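Local coordinates for protein glutamine cyclotransferase (Xanthomonas campestris, PDB 3MBR) that probably cyclises N-terminal glutamine of peptides to pyroglutamate with release of ammonia, and carries a calcium ion at the middle of its beta-propeller, at residues Asn153-Glu156 and Glu161-Ala164; Met119-Gly122 and Ile126-Leu129; Ile140-Gly145 and Ala173-Ala178; Ile209-Asp212 and Arg217-Val220. The protein carries 1 engineered substitution. All coordinates share one frame; numbering follows the deposited sequence.

Contact 1: residues Asn153-Glu156 and Glu161-Ala164; sequences NELE and ELLA. With CA (calcium ion), chain B.
The peptide groups of Glu156 and Leu163 exchange two hydrogen bonds across the strands. The N-H of Leu163 reaches Glu156 O at 2.8 Å. The return bond, Glu156 N to Leu163 O, measures 2.9 Å. The other flat groups are the carboxylates of Glu154 and Glu156, which meet at the calcium ion. Each offers it one oxygen. Glu154 OE1 lies 2.5 Å from the metal and Glu156 OE2 lies 2.4 Å from it. Both chains turn at chi2 (61° and 64°), which brings their carboxylates round to the calcium. The carbonyl oxygen Leu155 O stands between these two residues in sequence and is a third ligand. One water, Leu26 O and Ile209 O complete the six ligands.

Leu155 itself points to the other face of the sheet. Its CD2 packs 3.6 Å from Ala164 CB, its partner in a non-hydrogen-bonded pair. Leu162 CD1 comes in beside Leu155 CB at 4.2 Å. Ala164 CA also makes a CA-H...O contact with Glu154 O.

The segments belong to the hairpin of strands 152-158 and 161-166, in a blade of the beta-propeller. Strand 152-158 is the edge strand of its sheet that lines the centre, where the calcium sits. The second oxygen of Glu156, OE1, accepts from Phe211 N, which ties this carboxylate to another blade. Two carboxylates and three backbone carbonyls make an all-oxygen protein shell that suits calcium, and the two acidic groups probably offset the charge of the ion.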
ATOM      1  N   ASN A 153      -2.920  -4.481  -5.263  1.00 23.21           N
ATOM      2  CA  ASN A 153      -3.443  -4.654  -3.904  1.00 23.82           C
ATOM      3  C   ASN A 153      -2.687  -3.621  -2.973  1.00 21.63           C
ATOM      4  O   ASN A 153      -3.050  -3.526  -1.753  1.00 23.24           O
ATOM      5  CB  ASN A 153      -3.304  -6.132  -3.314  1.00 24.69           C
ATOM      6  CG  ASN A 153      -1.829  -6.504  -2.964  1.00 28.45           C
ATOM      7  OD1 ASN A 153      -0.921  -5.885  -3.414  1.00 34.24           O
ATOM      8  ND2 ASN A 153      -1.614  -7.503  -2.169  1.00 28.73           N
ATOM      9  N   GLU A 154      -1.642  -2.886  -3.464  1.00 17.89           N
ATOM     10  CA  GLU A 154      -1.015  -1.865  -2.598  1.00 16.14           C
ATOM     11  C   GLU A 154      -0.368  -0.814  -3.445  1.00 16.59           C
ATOM     12  O   GLU A 154       0.161  -1.127  -4.540  1.00 17.82           O
ATOM     13  CB  GLU A 154       0.040  -2.582  -1.707  1.00 17.89           C
ATOM     14  CG  GLU A 154       0.976  -1.682  -0.864  1.00 16.76           C
ATOM     15  CD  GLU A 154       0.357  -0.741   0.184  1.00 16.32           C
ATOM     16  OE1 GLU A 154       1.107  -0.232   1.052  1.00 17.00           O
ATOM     17  OE2 GLU A 154      -0.866  -0.409   0.037  1.00 19.59           O
ATOM     18  N   LEU A 155      -0.392   0.434  -2.949  1.00 16.09           N
ATOM     19  CA  LEU A 155       0.207   1.574  -3.674  1.00 16.40           C
ATOM     20  C   LEU A 155       1.173   2.320  -2.783  1.00 16.13           C
ATOM     21  O   LEU A 155       1.026   2.306  -1.509  1.00 16.47           O
ATOM     22  CB  LEU A 155      -0.909   2.591  -4.000  1.00 17.63           C
ATOM     23  CG  LEU A 155      -1.993   2.082  -4.996  1.00 18.37           C
ATOM     24  CD1 LEU A 155      -3.033   3.198  -5.216  1.00 20.37           C
ATOM     25  CD2 LEU A 155      -1.436   1.620  -6.308  1.00 20.08           C
ATOM     26  N   GLU A 156       2.111   3.032  -3.416  1.00 16.01           N
ATOM     27  CA  GLU A 156       2.920   3.959  -2.648  1.00 15.64           C
ATOM     28  C   GLU A 156       3.460   4.993  -3.641  1.00 16.52           C
ATOM     29  O   GLU A 156       4.021   4.615  -4.696  1.00 18.00           O
ATOM     30  CB  GLU A 156       4.078   3.224  -1.985  1.00 16.94           C
ATOM     31  CG  GLU A 156       4.892   4.138  -1.033  1.00 16.63           C
ATOM     32  CD  GLU A 156       4.104   4.652   0.153  1.00 17.80           C
ATOM     33  OE1 GLU A 156       4.732   5.444   0.899  1.00 19.86           O
ATOM     34  OE2 GLU A 156       2.948   4.227   0.412  1.00 18.64           O
ATOM     35  N   GLU A 161       6.417   9.084  -8.899  1.00 25.90           N
ATOM     36  CA  GLU A 161       5.896   7.924  -9.606  1.00 25.28           C
ATOM     37  C   GLU A 161       5.009   7.155  -8.655  1.00 23.41           C
ATOM     38  O   GLU A 161       5.123   7.287  -7.424  1.00 23.03           O
ATOM     39  CB  GLU A 161       7.030   6.996 -10.040  1.00 26.00           C
ATOM     40  CG  GLU A 161       7.803   7.641 -11.174  1.00 30.84           C
ATOM     41  CD  GLU A 161       8.970   6.833 -11.672  1.00 36.37           C
ATOM     42  OE1 GLU A 161       9.121   6.712 -12.871  1.00 38.62           O
ATOM     43  OE2 GLU A 161       9.755   6.344 -10.857  1.00 41.39           O
ATOM     44  N   LEU A 162       4.139   6.354  -9.238  1.00 23.91           N
ATOM     45  CA  LEU A 162       3.267   5.501  -8.424  1.00 22.32           C
ATOM     46  C   LEU A 162       3.835   4.061  -8.429  1.00 22.11           C
ATOM     47  O   LEU A 162       4.009   3.489  -9.526  1.00 24.21           O
ATOM     48  CB  LEU A 162       1.825   5.572  -8.961  1.00 26.39           C
ATOM     49  CG  LEU A 162       0.739   4.731  -8.312  1.00 25.50           C
ATOM     50  CD1 LEU A 162       0.582   5.246  -6.856  1.00 24.83           C
ATOM     51  CD2 LEU A 162      -0.524   4.914  -9.038  1.00 29.85           C
ATOM     52  N   LEU A 163       4.124   3.491  -7.277  1.00 19.40           N
ATOM     53  CA  LEU A 163       4.472   2.072  -7.207  1.00 17.91           C
ATOM     54  C   LEU A 163       3.196   1.328  -6.868  1.00 17.64           C
ATOM     55  O   LEU A 163       2.409   1.730  -5.981  1.00 17.57           O
ATOM     56  CB  LEU A 163       5.472   1.782  -6.106  1.00 17.90           C
ATOM     57  CG  LEU A 163       6.906   2.348  -6.270  1.00 22.45           C
ATOM     58  CD1 LEU A 163       7.884   1.776  -5.273  1.00 22.02           C
ATOM     59  CD2 LEU A 163       7.428   2.325  -7.621  1.00 27.20           C
ATOM     60  N   ALA A 164       2.970   0.216  -7.541  1.00 16.76           N
ATOM     61  CA  ALA A 164       1.767  -0.608  -7.281  1.00 16.89           C
ATOM     62  C   ALA A 164       2.160  -2.064  -7.251  1.00 17.48           C
ATOM     63  O   ALA A 164       2.820  -2.565  -8.181  1.00 19.11           O
ATOM     64  CB  ALA A 164       0.743  -0.390  -8.431  1.00 19.65           C
TER
HETATM   65 CA    CA B 300       1.725   2.178   0.912  1.00 20.79          CA
HETATM   66  O   HOH W   1      -0.227   3.538   1.388  1.00 18.99           O

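Contact 2: residues Met119-Gly122 and Ile126-Leu129; sequences MSDG and IRKL
Met119 has CG anti to the backbone N (chi1 176°) and is extended to its tip. Arg127 takes another first torsion, with CG beside its own N, and is then straight from CG to NE. The two leave opposite strands of a hairpin and run side by side in the same direction, so the methionine lies along the arginine. Met119 SD is 4.0 Å from Arg127 CD. Met119 CE sits over one face of the guanidinium, toward its rim, 3.5 Å from Arg127 NH1.

Asp121 comes to the same guanidinium from its edge. One oxygen takes the whole grip: Asp121 OD2 is 3.0 Å from Arg127 NH2 and 3.2 Å from Arg127 NE. This is a side-on salt bridge with the two flat groups nearly perpendicular, 85° apart. NH2 meets the anti lone pair of OD2, whereas NE meets it from above the carboxylate plane.

The hairpin joins strands 117-120 and 125-129, the second and third strands of one blade of the beta-propeller. Met119 and Arg127 form a hydrogen-bonded antiparallel pair, with Met119 N to Arg127 O at 2.8 Å.

Arg127 NH2 also donates to Pro104 O, and Asp121 OD1 accepts from Thr123 OG1. These bonds give both charged groups a second partner and probably limit their rotation. Further along the methionine, SD lies 4.2 Å from Leu129 CD1. Ile126 CG2 rests 3.6 Å from Met119 O.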
ATOM      1  N   MET A 119      -6.259   6.046  -5.389  1.00 21.98           N
ATOM      2  CA  MET A 119      -6.952   4.855  -4.873  1.00 20.97           C
ATOM      3  C   MET A 119      -7.005   3.742  -5.957  1.00 22.87           C
ATOM      4  O   MET A 119      -7.418   3.936  -7.099  1.00 24.59           O
ATOM      5  CB  MET A 119      -8.424   5.274  -4.572  1.00 22.77           C
ATOM      6  CG  MET A 119      -9.252   4.166  -4.132  1.00 23.68           C
ATOM      7  SD  MET A 119     -10.925   4.670  -3.630  1.00 30.86           S
ATOM      8  CE  MET A 119     -11.890   3.116  -3.674  1.00 32.35           C
ATOM      9  N   SER A 120      -6.627   2.552  -5.527  1.00 22.18           N
ATOM     10  CA  SER A 120      -6.847   1.288  -6.291  1.00 23.54           C
ATOM     11  C   SER A 120      -8.197   0.641  -5.844  1.00 26.45           C
ATOM     12  O   SER A 120      -8.470   0.538  -4.646  1.00 25.77           O
ATOM     13  CB  SER A 120      -5.717   0.273  -5.994  1.00 25.23           C
ATOM     14  OG  SER A 120      -6.164  -1.024  -6.569  1.00 28.16           O
ATOM     15  N   ASP A 121      -8.969   0.040  -6.774  1.00 29.82           N
ATOM     16  CA  ASP A 121     -10.268  -0.602  -6.467  1.00 32.38           C
ATOM     17  C   ASP A 121     -10.273  -2.020  -7.081  1.00 32.94           C
ATOM     18  O   ASP A 121     -11.328  -2.653  -7.283  1.00 36.31           O
ATOM     19  CB  ASP A 121     -11.415   0.271  -6.976  1.00 33.03           C
ATOM     20  CG  ASP A 121     -11.373   0.447  -8.503  1.00 37.50           C
ATOM     21  OD1 ASP A 121     -10.490  -0.108  -9.195  1.00 36.13           O
ATOM     22  OD2 ASP A 121     -12.244   1.107  -9.013  1.00 41.88           O
ATOM     23  N   GLY A 122      -9.067  -2.505  -7.366  1.00 31.00           N
ATOM     24  CA  GLY A 122      -8.882  -3.867  -8.007  1.00 32.38           C
ATOM     25  C   GLY A 122      -8.912  -3.833  -9.530  1.00 32.56           C
ATOM     26  O   GLY A 122      -8.595  -4.852 -10.197  1.00 31.29           O
ATOM     27  N   ILE A 126      -6.874   3.697 -11.625  1.00 29.01           N
ATOM     28  CA  ILE A 126      -6.634   4.347 -10.320  1.00 28.57           C
ATOM     29  C   ILE A 126      -7.387   5.702 -10.246  1.00 30.71           C
ATOM     30  O   ILE A 126      -7.305   6.550 -11.167  1.00 31.47           O
ATOM     31  CB  ILE A 126      -5.147   4.647 -10.192  1.00 27.57           C
ATOM     32  CG1 ILE A 126      -4.297   3.366 -10.217  1.00 30.85           C
ATOM     33  CG2 ILE A 126      -4.809   5.509  -8.962  1.00 27.57           C
ATOM     34  CD1 ILE A 126      -2.943   3.617 -10.294  1.00 35.05           C
ATOM     35  N   ARG A 127      -8.110   5.868  -9.148  1.00 27.96           N
ATOM     36  CA  ARG A 127      -8.899   7.100  -8.905  1.00 29.12           C
ATOM     37  C   ARG A 127      -8.008   8.145  -8.217  1.00 28.32           C
ATOM     38  O   ARG A 127      -7.306   7.874  -7.240  1.00 27.62           O
ATOM     39  CB  ARG A 127     -10.106   6.789  -8.046  1.00 29.35           C
ATOM     40  CG  ARG A 127     -10.969   5.556  -8.479  1.00 32.53           C
ATOM     41  CD  ARG A 127     -12.093   5.252  -7.455  1.00 33.38           C
ATOM     42  NE  ARG A 127     -12.829   3.994  -7.690  1.00 35.30           N
ATOM     43  CZ  ARG A 127     -13.843   3.496  -6.959  1.00 36.38           C
ATOM     44  NH1 ARG A 127     -14.406   4.162  -5.941  1.00 33.25           N
ATOM     45  NH2 ARG A 127     -14.366   2.286  -7.286  1.00 37.86           N
ATOM     46  N   LYS A 128      -8.126   9.389  -8.679  1.00 27.97           N
ATOM     47  CA  LYS A 128      -7.412  10.501  -8.019  1.00 28.71           C
ATOM     48  C   LYS A 128      -8.467  11.284  -7.216  1.00 27.65           C
ATOM     49  O   LYS A 128      -9.484  11.728  -7.783  1.00 32.25           O
ATOM     50  CB  LYS A 128      -6.752  11.335  -9.089  1.00 30.71           C
ATOM     51  CG  LYS A 128      -5.791  12.412  -8.662  1.00 34.08           C
ATOM     52  CD  LYS A 128      -5.150  13.048  -9.977  1.00 42.64           C
ATOM     53  CE  LYS A 128      -4.045  14.039  -9.731  1.00 48.30           C
ATOM     54  NZ  LYS A 128      -3.843  14.984 -10.931  1.00 52.51           N
ATOM     55  N   LEU A 129      -8.239  11.430  -5.913  1.00 26.65           N
ATOM     56  CA  LEU A 129      -9.261  11.983  -5.022  1.00 26.42           C
ATOM     57  C   LEU A 129      -8.817  13.269  -4.388  1.00 27.87           C
ATOM     58  O   LEU A 129      -7.627  13.442  -4.065  1.00 29.12           O
ATOM     59  CB  LEU A 129      -9.575  10.980  -3.896  1.00 26.52           C
ATOM     60  CG  LEU A 129      -9.897   9.511  -4.271  1.00 26.14           C
ATOM     61  CD1 LEU A 129     -10.156   8.705  -2.978  1.00 29.24           C
ATOM     62  CD2 LEU A 129     -11.082   9.413  -5.196  1.00 30.39           C
TER

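Contact 3: residues Ile140-Gly145 and Ala173-Ala178; sequences IKVTAG and ARIDPA
Ile140 reaches toward Pro177, and its contacts begin one bond beyond CB. CG1 lies 3.6 Å from Pro177 O. CG2, the other branch, brushes the same oxygen at 4.1 Å. At the tip, CD1 meets Pro177 O at 3.7 Å and also touches the proline ring, with Ile140 CD1 to Pro177 CB at 4.0 Å. CG1 stands anti to the carbonyl carbon (chi1 -67°) and the chain goes on extended, so that the isoleucine runs alongside the proline.

This is packing between neighbouring blades of the beta-propeller. Strand 136-144 belongs to one blade, and strand 171-175 with the turn after it belongs to the next. No hydrogen bond links the two segments. Thr143 makes backbone hydrogen bonds with Gly180 and Val182, just past the second segment, which join the blades directly.

The second touch is made by Val142 and Ile175, whose side chains cross at about a right angle. The valine uses a single methyl, with Val142 CG1 3.7 Å from Ile175 CD1 and 3.9 Å from Ile175 CG1. The turn that carries Pro177 is an Asx turn, in which Asp176 OD1 accepts from Ala178 N at 3.0 Å.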
ATOM      1  N   ILE A 140      -6.200   7.611 -13.570  1.00 38.93           N
ATOM      2  CA  ILE A 140      -5.051   7.156 -14.335  1.00 40.08           C
ATOM      3  C   ILE A 140      -5.393   5.739 -14.760  1.00 36.76           C
ATOM      4  O   ILE A 140      -5.622   4.838 -13.894  1.00 36.78           O
ATOM      5  CB  ILE A 140      -3.744   7.091 -13.481  1.00 38.42           C
ATOM      6  CG1 ILE A 140      -3.283   8.508 -13.049  1.00 40.60           C
ATOM      7  CG2 ILE A 140      -2.599   6.399 -14.281  1.00 39.49           C
ATOM      8  CD1 ILE A 140      -2.345   8.504 -11.833  1.00 40.76           C
ATOM      9  N   LYS A 141      -5.390   5.502 -16.082  1.00 37.45           N
ATOM     10  CA  LYS A 141      -5.530   4.142 -16.579  1.00 37.82           C
ATOM     11  C   LYS A 141      -4.148   3.556 -16.731  1.00 34.14           C
ATOM     12  O   LYS A 141      -3.330   4.086 -17.455  1.00 37.30           O
ATOM     13  CB  LYS A 141      -6.220   4.141 -17.936  0.50 39.28           C
ATOM     14  CG  LYS A 141      -6.807   2.791 -18.267  0.50 45.79           C
ATOM     15  CD  LYS A 141      -5.798   1.724 -18.735  1.00 53.94           C
ATOM     16  CE  LYS A 141      -6.537   0.650 -19.575  1.00 62.66           C
ATOM     17  NZ  LYS A 141      -7.553  -0.087 -18.731  1.00 64.23           N
ATOM     18  N   VAL A 142      -3.879   2.497 -15.963  1.00 33.96           N
ATOM     19  CA  VAL A 142      -2.560   1.915 -15.930  1.00 32.34           C
ATOM     20  C   VAL A 142      -2.436   0.843 -17.012  1.00 34.08           C
ATOM     21  O   VAL A 142      -3.249  -0.050 -17.130  1.00 34.63           O
ATOM     22  CB  VAL A 142      -2.298   1.317 -14.571  1.00 32.00           C
ATOM     23  CG1 VAL A 142      -0.860   0.837 -14.493  1.00 32.12           C
ATOM     24  CG2 VAL A 142      -2.555   2.390 -13.495  1.00 31.61           C
ATOM     25  N   THR A 143      -1.378   0.956 -17.761  1.00 32.72           N
ATOM     26  CA  THR A 143      -1.051  -0.094 -18.784  1.00 33.92           C
ATOM     27  C   THR A 143       0.389  -0.550 -18.739  1.00 35.46           C
ATOM     28  O   THR A 143       1.281   0.213 -18.354  1.00 34.64           O
ATOM     29  CB  THR A 143      -1.397   0.339 -20.231  1.00 36.31           C
ATOM     30  OG1 THR A 143      -0.696   1.566 -20.580  1.00 36.38           O
ATOM     31  CG2 THR A 143      -2.957   0.515 -20.374  1.00 38.38           C
ATOM     32  N   ALA A 144       0.621  -1.812 -19.082  1.00 35.36           N
ATOM     33  CA  ALA A 144       2.002  -2.328 -19.205  1.00 34.71           C
ATOM     34  C   ALA A 144       2.173  -2.933 -20.567  1.00 39.21           C
ATOM     35  O   ALA A 144       1.470  -3.906 -20.883  1.00 36.91           O
ATOM     36  CB  ALA A 144       2.226  -3.390 -18.105  1.00 34.22           C
ATOM     37  N   GLY A 145       3.058  -2.317 -21.344  1.00 36.43           N
ATOM     38  CA  GLY A 145       3.248  -2.650 -22.763  1.00 41.99           C
ATOM     39  C   GLY A 145       1.896  -2.619 -23.430  1.00 43.81           C
ATOM     40  O   GLY A 145       1.667  -3.429 -24.359  1.00 44.63           O
ATOM     41  N   ALA A 173       4.982  -2.651  -9.997  1.00 18.22           N
ATOM     42  CA  ALA A 173       5.053  -1.819 -11.181  1.00 18.51           C
ATOM     43  C   ALA A 173       5.448  -0.407 -10.778  1.00 19.38           C
ATOM     44  O   ALA A 173       4.829   0.155  -9.854  1.00 19.08           O
ATOM     45  CB  ALA A 173       3.674  -1.779 -11.797  1.00 21.28           C
ATOM     46  N   ARG A 174       6.453   0.214 -11.435  1.00 21.39           N
ATOM     47  CA  ARG A 174       6.702   1.671 -11.278  1.00 21.96           C
ATOM     48  C   ARG A 174       5.949   2.312 -12.421  1.00 23.93           C
ATOM     49  O   ARG A 174       6.240   2.001 -13.604  1.00 25.74           O
ATOM     50  CB  ARG A 174       8.186   1.967 -11.430  1.00 25.27           C
ATOM     51  CG  ARG A 174       8.915   1.636 -10.327  1.00 30.73           C
ATOM     52  CD  ARG A 174      10.447   1.912 -10.552  1.00 37.98           C
ATOM     53  NE  ARG A 174      10.696   3.172 -11.228  1.00 34.12           N
ATOM     54  CZ  ARG A 174      11.522   3.489 -12.263  1.00 32.00           C
ATOM     55  NH1 ARG A 174      11.474   4.731 -12.720  1.00 31.33           N
ATOM     56  NH2 ARG A 174      12.448   2.697 -12.862  1.00 31.59           N
ATOM     57  N   ILE A 175       4.998   3.162 -12.084  1.00 23.45           N
ATOM     58  CA  ILE A 175       4.064   3.807 -13.037  1.00 26.26           C
ATOM     59  C   ILE A 175       4.334   5.293 -13.203  1.00 28.87           C
ATOM     60  O   ILE A 175       4.423   6.017 -12.215  1.00 28.21           O
ATOM     61  CB  ILE A 175       2.586   3.587 -12.585  1.00 26.79           C
ATOM     62  CG1 ILE A 175       2.285   2.060 -12.512  1.00 26.02           C
ATOM     63  CG2 ILE A 175       1.510   4.282 -13.491  1.00 27.40           C
ATOM     64  CD1 ILE A 175       1.164   1.748 -11.542  1.00 25.82           C
ATOM     65  N   ASP A 176       4.405   5.722 -14.460  1.00 30.85           N
ATOM     66  CA  ASP A 176       4.503   7.165 -14.783  1.00 31.85           C
ATOM     67  C   ASP A 176       3.096   7.716 -14.620  1.00 33.15           C
ATOM     68  O   ASP A 176       2.185   7.343 -15.333  1.00 35.00           O
ATOM     69  CB  ASP A 176       4.978   7.323 -16.246  1.00 33.23           C
ATOM     70  CG  ASP A 176       5.010   8.746 -16.703  1.00 40.58           C
ATOM     71  OD1 ASP A 176       4.452   9.602 -16.019  1.00 42.32           O
ATOM     72  OD2 ASP A 176       5.549   8.994 -17.800  1.00 43.63           O
ATOM     73  N   PRO A 177       2.845   8.590 -13.610  1.00 35.16           N
ATOM     74  CA  PRO A 177       1.429   8.948 -13.429  1.00 36.79           C
ATOM     75  C   PRO A 177       0.842   9.851 -14.523  1.00 40.86           C
ATOM     76  O   PRO A 177      -0.391   9.887 -14.697  1.00 41.06           O
ATOM     77  CB  PRO A 177       1.429   9.745 -12.102  1.00 38.33           C
ATOM     78  CG  PRO A 177       2.809  10.226 -11.930  1.00 37.11           C
ATOM     79  CD  PRO A 177       3.737   9.221 -12.641  1.00 34.44           C
ATOM     80  N   ALA A 178       1.704  10.540 -15.256  1.00 42.16           N
ATOM     81  CA  ALA A 178       1.241  11.390 -16.357  1.00 46.16           C
ATOM     82  C   ALA A 178       0.651  10.569 -17.537  1.00 47.16           C
ATOM     83  O   ALA A 178      -0.274  11.041 -18.198  1.00 49.37           O
ATOM     84  CB  ALA A 178       2.356  12.299 -16.809  1.00 46.84           C
TER

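Contact 4: residues Ile209-Asp212 and Arg217-Val220; sequences IAFD and RLFV. With CA (calcium ion), chain B.
A single carboxylate oxygen, Asp212 OD1, takes two bonds from Arg217, whose guanidinium also has a phenylalanine edge against its face. The pair ends a hairpin of strands 206-212 and 217-222, in the blade of the beta-propeller that the chain's first and last strands complete. Arg217 NE lies 2.8 Å from Asp212 OD1 and Arg217 NH2 lies 3.1 Å from it. Both bonds leave close to the guanidinium plane and reach the anti side of the oxygen. The carboxylate plane is turned 77° from that of the guanidinium. A bend at chi3 (-66°) swings the arginine end back to the aspartate.

Phe219 comes from two residues on. Its CZ stands 3.6 Å above the middle of the Arg217 guanidinium, so the ring meets that face with its edge. Asp212 OD1 is also bonded to His215 ND1 in the turn. Arg217 NH2 has a weak bond to Tyr28 OH in the neighbouring blade.

The other face of the hairpin is apolar. Ile209 and Leu218 lie side by side, with CG2 of Ile209 3.8 Å from CD1 of Leu218. The Phe211 ring has Leu218 CA at its edge, near the ring plane. Its CD1 also comes 3.4 Å from Arg217 O.

Four backbone bonds hold the strands in register. The bond from Asp212 N to Arg217 O is short and nearly straight, 2.7 Å and 172°. Strand 206-212 is the edge strand nearest the propeller centre, where Ile209 O binds the calcium ion at 2.3 Å.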
ATOM      1  N   ILE A 209       3.787  -1.363   1.036  1.00 14.69           N
ATOM      2  CA  ILE A 209       4.913  -0.671   0.423  1.00 15.29           C
ATOM      3  C   ILE A 209       4.936   0.709   1.072  1.00 14.53           C
ATOM      4  O   ILE A 209       3.923   1.434   0.938  1.00 16.18           O
ATOM      5  CB  ILE A 209       4.782  -0.532  -1.116  1.00 15.60           C
ATOM      6  CG1 ILE A 209       4.623  -1.928  -1.762  1.00 16.84           C
ATOM      7  CG2 ILE A 209       6.027   0.202  -1.608  1.00 16.99           C
ATOM      8  CD1 ILE A 209       4.156  -1.824  -3.226  1.00 19.45           C
ATOM      9  N   ALA A 210       6.008   1.083   1.747  1.00 14.95           N
ATOM     10  CA  ALA A 210       6.041   2.366   2.433  1.00 14.71           C
ATOM     11  C   ALA A 210       7.331   3.156   2.084  1.00 15.86           C
ATOM     12  O   ALA A 210       8.406   2.576   2.165  1.00 19.19           O
ATOM     13  CB  ALA A 210       5.943   2.213   3.943  1.00 16.60           C
ATOM     14  N   PHE A 211       7.241   4.419   1.801  1.00 16.23           N
ATOM     15  CA  PHE A 211       8.390   5.192   1.453  1.00 17.45           C
ATOM     16  C   PHE A 211       8.624   6.290   2.493  1.00 18.03           C
ATOM     17  O   PHE A 211       7.679   7.047   2.878  1.00 18.66           O
ATOM     18  CB  PHE A 211       8.165   5.825   0.070  1.00 18.41           C
ATOM     19  CG  PHE A 211       9.343   6.577  -0.406  1.00 18.73           C
ATOM     20  CD1 PHE A 211      10.575   5.966  -0.550  1.00 20.61           C
ATOM     21  CD2 PHE A 211       9.220   7.926  -0.756  1.00 22.61           C
ATOM     22  CE1 PHE A 211      11.698   6.661  -1.033  1.00 22.99           C
ATOM     23  CE2 PHE A 211      10.348   8.633  -1.299  1.00 23.19           C
ATOM     24  CZ  PHE A 211      11.557   8.005  -1.397  1.00 23.33           C
ATOM     25  N   ASP A 212       9.845   6.327   3.024  1.00 18.30           N
ATOM     26  CA  ASP A 212      10.312   7.402   3.916  1.00 20.10           C
ATOM     27  C   ASP A 212      10.978   8.419   3.006  1.00 22.13           C
ATOM     28  O   ASP A 212      12.110   8.193   2.578  1.00 21.35           O
ATOM     29  CB  ASP A 212      11.315   6.769   4.886  1.00 19.22           C
ATOM     30  CG  ASP A 212      12.145   7.795   5.653  1.00 21.36           C
ATOM     31  OD1 ASP A 212      13.028   7.335   6.421  1.00 22.21           O
ATOM     32  OD2 ASP A 212      11.943   9.022   5.518  1.00 23.18           O
ATOM     33  N   ARG A 217      14.059   5.966   1.969  1.00 19.77           N
ATOM     34  CA  ARG A 217      14.054   4.523   2.292  1.00 19.27           C
ATOM     35  C   ARG A 217      12.739   3.922   1.829  1.00 17.83           C
ATOM     36  O   ARG A 217      11.657   4.425   2.233  1.00 19.50           O
ATOM     37  CB  ARG A 217      14.219   4.306   3.810  1.00 18.45           C
ATOM     38  CG  ARG A 217      15.506   4.946   4.382  1.00 18.36           C
ATOM     39  CD  ARG A 217      15.736   4.544   5.814  1.00 18.09           C
ATOM     40  NE  ARG A 217      14.706   5.080   6.682  1.00 19.40           N
ATOM     41  CZ  ARG A 217      14.548   4.730   7.961  1.00 19.45           C
ATOM     42  NH1 ARG A 217      15.429   3.862   8.544  1.00 19.45           N
ATOM     43  NH2 ARG A 217      13.592   5.279   8.668  1.00 21.33           N
ATOM     44  N   LEU A 218      12.816   2.787   1.159  1.00 16.94           N
ATOM     45  CA  LEU A 218      11.650   2.082   0.652  1.00 15.97           C
ATOM     46  C   LEU A 218      11.496   0.795   1.445  1.00 15.77           C
ATOM     47  O   LEU A 218      12.462   0.004   1.507  1.00 17.57           O
ATOM     48  CB  LEU A 218      11.851   1.809  -0.837  1.00 16.85           C
ATOM     49  CG  LEU A 218      10.632   1.148  -1.497  1.00 17.62           C
ATOM     50  CD1 LEU A 218       9.410   1.991  -1.392  1.00 18.82           C
ATOM     51  CD2 LEU A 218      10.983   0.871  -2.993  1.00 20.50           C
ATOM     52  N   PHE A 219      10.317   0.535   2.051  1.00 15.45           N
ATOM     53  CA  PHE A 219      10.107  -0.665   2.842  1.00 15.15           C
ATOM     54  C   PHE A 219       8.984  -1.515   2.223  1.00 14.74           C
ATOM     55  O   PHE A 219       7.974  -0.979   1.749  1.00 15.58           O
ATOM     56  CB  PHE A 219       9.616  -0.241   4.241  1.00 16.17           C
ATOM     57  CG  PHE A 219      10.610   0.640   4.979  1.00 15.63           C
ATOM     58  CD1 PHE A 219      11.813   0.131   5.484  1.00 18.09           C
ATOM     59  CD2 PHE A 219      10.319   1.981   5.153  1.00 18.56           C
ATOM     60  CE1 PHE A 219      12.679   0.968   6.190  1.00 19.31           C
ATOM     61  CE2 PHE A 219      11.185   2.789   5.826  1.00 20.10           C
ATOM     62  CZ  PHE A 219      12.362   2.293   6.333  1.00 19.68           C
ATOM     63  N   VAL A 220       9.136  -2.837   2.313  1.00 14.95           N
ATOM     64  CA  VAL A 220       8.094  -3.725   1.862  1.00 15.25           C
ATOM     65  C   VAL A 220       7.823  -4.837   2.891  1.00 15.92           C
ATOM     66  O   VAL A 220       8.785  -5.343   3.529  1.00 16.12           O
ATOM     67  CB  VAL A 220       8.396  -4.372   0.469  1.00 16.42           C
ATOM     68  CG1 VAL A 220       8.556  -3.318  -0.586  1.00 18.08           C
ATOM     69  CG2 VAL A 220       9.630  -5.197   0.469  1.00 20.44           C
TER
HETATM   70 CA    CA B 300       1.725   2.178   0.912  1.00 20.79          CA
HETATM   71  O   HOH W   1      -0.227   3.538   1.388  1.00 18.99           O

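How the contacts relate
Contacts 1 and 4 share the calcium ion and its water, and their centres are about 11 Å apart. Besides the tie through Glu156, Glu154 OE1 lies 2.9 Å from Ile209 N, probably a hydrogen bond. Contact 3 continues the sheet of contact 1, with Leu162 O 2.8 Å from Ile175 N. It also continues that of contact 2, with Ile126 N 2.8 Å from Ile140 O. Contact 2 packs on contact 1 through Leu155 CD1, 3.7 Å from Ser120 N. The Met119 side chain of contact 2 stays about 12 Å from the calcium. Contacts 2 and 4 do not touch; their centres are about 20 Å apart.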